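Beta-N-acetylhexosaminidase (Bacteroides fragilis, PDB 4PYS) probably removes terminal N-acetylhexosamine residues from glycoconjugates, as a glycoside hydrolase of family 20 with a TIM-barrel catalytic domain. Local coordinates at residues R141-V146 and G173-I178; I187-G192 and Q198-Q203. All blocks are in the same frame, centred on the assembly; numbering follows the deposited sequence.

Interaction 1 of 2, residues R141-V146 and G173-I178; sequences RQYQKV and GWRIEI
NH1 of Arg175, whose guanidinium lies against the backbone of Arg141 to Tyr143, is gripped by two carbonyl oxygens, those of Gln197 and Gly199. Its NE and NH2 are hydrogen-bonded just beyond the ends of the segments. Towards 141-146 the group makes only longer polar approaches: NH2 of Arg175 stands 3.7 Å from the Arg141 O, which meets the guanidinium at its edge, and NE of Arg175 is 3.6 Å from Gln142 O. The peptide N of Tyr143 lies over the rim of one guanidinium face, and CA of Gly173 over the rim of the opposite one, 4.1 Å above the plane; a CB on Gly173 would run into NH2 of Arg175, so glycine lets the guanidinium sit against the backbone. A bend at chi2 (-146°) carries the arginine chain across to the tyrosine, where CD of Arg175 reaches the edge of the ring at 4.1 Å from Tyr143 CD1. The ring and guanidinium planes are 65° apart, so the two groups do not stack. The Tyr143 ring instead meets that of Tyr201. Next to Arg175, the indole NE1 of Trp174 donates to Ile176 O at 2.7 Å, on a lone pair in the carbonyl plane though bent at the hydrogen (136°), which ties the indole to the backbone just past the short strand and helps fix its rotation. The loops joined here follow the first and second parallel strands of the catalytic barrel, 132-138 and 163-170. Arg141 puts its guanidinium in a salt bridge with Asp138, about 3 Å from a bound glycerol, consistent with the sugar-binding arginine of family 20. A buried arginine, its charge probably compensated by the carbonyls of Gln197 and Gly199, thus backs the loop that carries Arg141.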
# COMPACT_ATOMS: atom_id res chain seq x y z
N ARG A 141 6.53 4.64 -13.48
CA ARG A 141 6.94 4.09 -14.79
C ARG A 141 5.78 3.96 -15.76
O ARG A 141 5.96 4.00 -16.99
CB ARG A 141 7.56 2.71 -14.59
CG ARG A 141 8.84 2.73 -13.79
CD ARG A 141 9.53 1.38 -13.80
NE ARG A 141 10.87 1.47 -13.23
CZ ARG A 141 11.12 1.56 -11.93
NH1 ARG A 141 12.38 1.65 -11.51
NH2 ARG A 141 10.13 1.57 -11.06
N GLN A 142 4.59 3.78 -15.20
CA GLN A 142 3.37 3.60 -15.98
C GLN A 142 2.29 4.50 -15.40
O GLN A 142 2.25 4.72 -14.19
CB GLN A 142 2.91 2.15 -15.92
CG GLN A 142 3.80 1.16 -16.68
CD GLN A 142 3.79 1.39 -18.18
OE1 GLN A 142 2.76 1.76 -18.75
NE2 GLN A 142 4.93 1.19 -18.83
N TYR A 143 1.43 5.03 -16.25
CA TYR A 143 0.25 5.76 -15.78
C TYR A 143 -0.95 4.83 -15.77
O TYR A 143 -1.20 4.14 -16.76
CB TYR A 143 -0.01 6.97 -16.71
CG TYR A 143 -1.36 7.63 -16.47
CD1 TYR A 143 -1.55 8.54 -15.42
CD2 TYR A 143 -2.44 7.33 -17.29
CE1 TYR A 143 -2.79 9.13 -15.20
CE2 TYR A 143 -3.68 7.91 -17.08
CZ TYR A 143 -3.85 8.81 -16.04
OH TYR A 143 -5.09 9.38 -15.84
N GLN A 144 -1.66 4.76 -14.64
CA GLN A 144 -2.93 4.06 -14.59
C GLN A 144 -4.05 5.07 -14.43
O GLN A 144 -3.91 6.03 -13.66
CB GLN A 144 -2.96 3.07 -13.42
CG GLN A 144 -1.85 2.02 -13.47
CD GLN A 144 -0.61 2.48 -12.77
OE1 GLN A 144 -0.63 3.45 -12.01
NE2 GLN A 144 0.50 1.79 -13.01
N LYS A 145 -5.17 4.86 -15.12
CA LYS A 145 -6.28 5.80 -14.98
C LYS A 145 -6.84 5.82 -13.57
O LYS A 145 -6.62 4.90 -12.78
CB LYS A 145 -7.38 5.59 -16.03
CG LYS A 145 -7.71 4.17 -16.37
CD LYS A 145 -8.40 4.16 -17.74
CE LYS A 145 -8.61 2.76 -18.27
NZ LYS A 145 -9.81 2.10 -17.67
N VAL A 146 -7.54 6.90 -13.24
CA VAL A 146 -8.05 7.08 -11.88
C VAL A 146 -8.92 5.90 -11.44
O VAL A 146 -8.81 5.44 -10.30
CB VAL A 146 -8.83 8.40 -11.75
CG1 VAL A 146 -9.58 8.46 -10.44
CG2 VAL A 146 -7.88 9.58 -11.87
N GLY A 173 8.68 9.22 -15.23
CA GLY A 173 7.42 9.92 -15.05
C GLY A 173 7.26 10.57 -13.69
O GLY A 173 7.36 9.91 -12.65
N TRP A 174 7.00 11.87 -13.70
CA TRP A 174 6.57 12.57 -12.50
C TRP A 174 5.08 12.77 -12.65
O TRP A 174 4.64 13.49 -13.54
CB TRP A 174 7.26 13.94 -12.41
CG TRP A 174 6.88 14.66 -11.18
CD1 TRP A 174 5.68 15.27 -10.91
CD2 TRP A 174 7.68 14.85 -10.01
NE1 TRP A 174 5.70 15.82 -9.66
CE2 TRP A 174 6.92 15.58 -9.08
CE3 TRP A 174 8.98 14.46 -9.66
CZ2 TRP A 174 7.42 15.94 -7.82
CZ3 TRP A 174 9.47 14.82 -8.42
CH2 TRP A 174 8.69 15.55 -7.51
N ARG A 175 4.28 12.14 -11.80
CA ARG A 175 2.84 12.15 -12.03
C ARG A 175 2.01 12.88 -10.98
O ARG A 175 0.78 12.82 -11.03
CB ARG A 175 2.32 10.71 -12.21
CG ARG A 175 3.13 9.96 -13.25
CD ARG A 175 2.33 8.97 -14.07
NE ARG A 175 3.26 8.09 -14.77
CZ ARG A 175 3.67 8.28 -16.01
NH1 ARG A 175 3.20 9.30 -16.73
NH2 ARG A 175 4.55 7.44 -16.55
N ILE A 176 2.66 13.58 -10.05
CA ILE A 176 1.90 14.30 -9.03
C ILE A 176 1.95 15.79 -9.32
O ILE A 176 3.03 16.38 -9.41
CB ILE A 176 2.36 13.94 -7.58
CG1 ILE A 176 1.55 14.72 -6.55
CG2 ILE A 176 3.85 14.16 -7.40
CD1 ILE A 176 0.11 14.29 -6.49
N GLU A 177 0.78 16.39 -9.54
CA GLU A 177 0.72 17.81 -9.87
C GLU A 177 1.14 18.68 -8.69
O GLU A 177 0.64 18.52 -7.57
CB GLU A 177 -0.69 18.22 -10.33
CG GLU A 177 -0.76 19.70 -10.73
CD GLU A 177 -2.15 20.15 -11.17
OE1 GLU A 177 -3.13 19.87 -10.46
OE2 GLU A 177 -2.24 20.80 -12.23
N ILE A 178 2.08 19.59 -8.95
CA ILE A 178 2.56 20.56 -7.97
C ILE A 178 2.32 21.93 -8.59
O ILE A 178 2.94 22.27 -9.60
CB ILE A 178 4.08 20.40 -7.70
CG1 ILE A 178 4.42 18.97 -7.25
CG2 ILE A 178 4.55 21.42 -6.67
CD1 ILE A 178 3.64 18.48 -6.03

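Interaction 2 of 2, residues I187-G192 and Q198-Q203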
# COMPACT_ATOMS: atom_id res chain seq x y z
N ILE A 187 5.66 18.65 -18.31
CA ILE A 187 6.77 18.07 -19.05
C ILE A 187 7.06 16.67 -18.52
O ILE A 187 7.15 15.70 -19.28
CB ILE A 187 8.04 18.92 -18.91
CG1 ILE A 187 7.81 20.30 -19.54
CG2 ILE A 187 9.24 18.22 -19.55
CD1 ILE A 187 9.08 21.09 -19.72
N GLY A 188 7.18 16.56 -17.20
CA GLY A 188 7.68 15.34 -16.58
C GLY A 188 6.76 14.13 -16.64
O GLY A 188 7.22 13.01 -16.44
N ALA A 189 5.48 14.34 -16.91
CA ALA A 189 4.55 13.20 -17.00
C ALA A 189 4.39 12.67 -18.43
O ALA A 189 3.57 11.79 -18.68
CB ALA A 189 3.19 13.58 -16.44
N PHE A 190 5.19 13.21 -19.34
CA PHE A 190 5.06 12.89 -20.77
C PHE A 190 6.41 12.53 -21.39
O PHE A 190 6.54 12.46 -22.61
CB PHE A 190 4.38 14.06 -21.51
CG PHE A 190 3.00 14.36 -21.00
CD1 PHE A 190 1.90 13.67 -21.50
CD2 PHE A 190 2.81 15.29 -19.98
CE1 PHE A 190 0.63 13.91 -21.01
CE2 PHE A 190 1.53 15.54 -19.48
CZ PHE A 190 0.44 14.85 -20.00
N VAL A 191 7.40 12.28 -20.55
CA VAL A 191 8.73 11.92 -21.04
C VAL A 191 8.78 10.47 -21.52
O VAL A 191 9.54 10.14 -22.43
CB VAL A 191 9.83 12.19 -19.98
CG1 VAL A 191 9.94 13.69 -19.71
CG2 VAL A 191 9.55 11.44 -18.69
N GLY A 192 7.95 9.62 -20.93
CA GLY A 192 7.85 8.23 -21.35
C GLY A 192 7.15 8.07 -22.68
O GLY A 192 6.11 8.68 -22.93
N GLN A 198 2.05 8.06 -20.48
CA GLN A 198 1.78 9.50 -20.47
C GLN A 198 0.58 9.83 -19.57
O GLN A 198 -0.44 9.15 -19.62
CB GLN A 198 1.52 10.02 -21.89
CG GLN A 198 2.58 9.63 -22.91
CD GLN A 198 2.43 8.18 -23.39
OE1 GLN A 198 1.33 7.64 -23.43
NE2 GLN A 198 3.56 7.55 -23.71
N GLY A 199 0.73 10.86 -18.74
CA GLY A 199 -0.39 11.33 -17.95
C GLY A 199 -0.03 11.57 -16.50
O GLY A 199 0.98 11.06 -16.01
N PHE A 200 -0.86 12.35 -15.80
CA PHE A 200 -0.59 12.64 -14.39
C PHE A 200 -1.88 12.77 -13.60
O PHE A 200 -2.97 12.81 -14.18
CB PHE A 200 0.23 13.92 -14.26
CG PHE A 200 -0.46 15.15 -14.77
CD1 PHE A 200 -0.43 15.46 -16.12
CD2 PHE A 200 -1.16 15.99 -13.91
CE1 PHE A 200 -1.07 16.60 -16.61
CE2 PHE A 200 -1.80 17.14 -14.39
CZ PHE A 200 -1.76 17.44 -15.74
N TYR A 201 -1.74 12.86 -12.29
CA TYR A 201 -2.86 13.03 -11.38
C TYR A 201 -2.90 14.49 -10.93
O TYR A 201 -1.95 14.99 -10.31
CB TYR A 201 -2.72 12.07 -10.21
CG TYR A 201 -2.51 10.67 -10.74
CD1 TYR A 201 -3.57 9.95 -11.30
CD2 TYR A 201 -1.24 10.09 -10.75
CE1 TYR A 201 -3.37 8.67 -11.82
CE2 TYR A 201 -1.04 8.81 -11.28
CZ TYR A 201 -2.11 8.11 -11.81
OH TYR A 201 -1.92 6.84 -12.35
N SER A 202 -3.97 15.19 -11.30
CA SER A 202 -4.12 16.59 -10.92
C SER A 202 -4.45 16.65 -9.44
O SER A 202 -4.79 15.64 -8.84
CB SER A 202 -5.27 17.23 -11.70
OG SER A 202 -6.49 16.63 -11.33
N GLN A 203 -4.35 17.84 -8.84
CA GLN A 203 -4.65 17.94 -7.42
C GLN A 203 -6.11 17.59 -7.14
O GLN A 203 -6.42 17.02 -6.10
CB GLN A 203 -4.24 19.32 -6.88
CG GLN A 203 -2.74 19.56 -7.10
CD GLN A 203 -2.12 20.57 -6.16
OE1 GLN A 203 -2.82 21.39 -5.55
NE2 GLN A 203 -0.80 20.52 -6.03
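The Phe190 ring has the peptide N of Gly199 over one face, 3.8 Å from Phe190 CE1, while CB of Gln198 approaches obliquely, 3.7 Å from CD1 of Phe190. Its far end reaches the edge of the Phe200 ring, near that ring's plane, with Phe190 CE2 3.9 Å from Phe200 CD1. Phe200 holds CG between its own backbone N and carbonyl carbon (chi1 63°), which leaves the ring beside Phe190 and its CB against Ala189 CB, 3.7 Å away. Beneath these apolar contacts the backbones are tied by a nearly straight hydrogen bond from Gly199 N to Ala189 O (3.0 Å, 166°), the donor tilted from the carbonyl plane. The same oxygen receives a CA-H...O contact from Gln198 CA at 3.4 Å and a weak bond from Arg175 NH1, so one firm bond and two weaker approaches share it. Gly199 runs extended under the Phe190 ring at a positive phi, where a CB would be jammed against the carbonyl O of Gln198. At the other end, the Gln198 chain bends at chi2 (78°) and lays its amide towards Gly192: NE2 of Gln198 donates to Gly192 O at 2.9 Å from above the carbonyl plane, although the oxygen lies close to the plane of the amide itself. NE2 also donates to Gly194 O, so one amide nitrogen bridges two carbonyls and closes the loop between Gly192 and Gln198. The type I turn from Ile187 to Phe190 comes earlier, directly after helix 183-186; its Gly188 pairs by backbone with Trp174 of strand 173-174, and Ile187 and Val191 rest on helix 231-236. Beyond Phe200 the chain reaches Ser202, whose side chain caps helix 203-214, the helix leading into barrel strand 219-223.

Interactions 1 and 2 follow one another along the chain, yet their centres lie only 5 Å apart. Residues 173-178 are their common border: Arg175 O accepts a probable hydrogen bond from Tyr201 N at 2.8 Å, and Trp174 O packs 3.2 Å from Ala189 CB. A second tie runs to 141-146, where Tyr201 OH and Gln144 O are 2.5 Å apart, a probable hydrogen bond. The 198-203 segment therefore passes between the two halves of interaction 1 and binds both. Interaction 1 borders, at Arg141, a glycerol, probably from the crystallisation liquor, that may mark the substrate pocket, whereas interaction 2 lies farther from the centre of the chain, about 21 Å against 16 Å centre to centre.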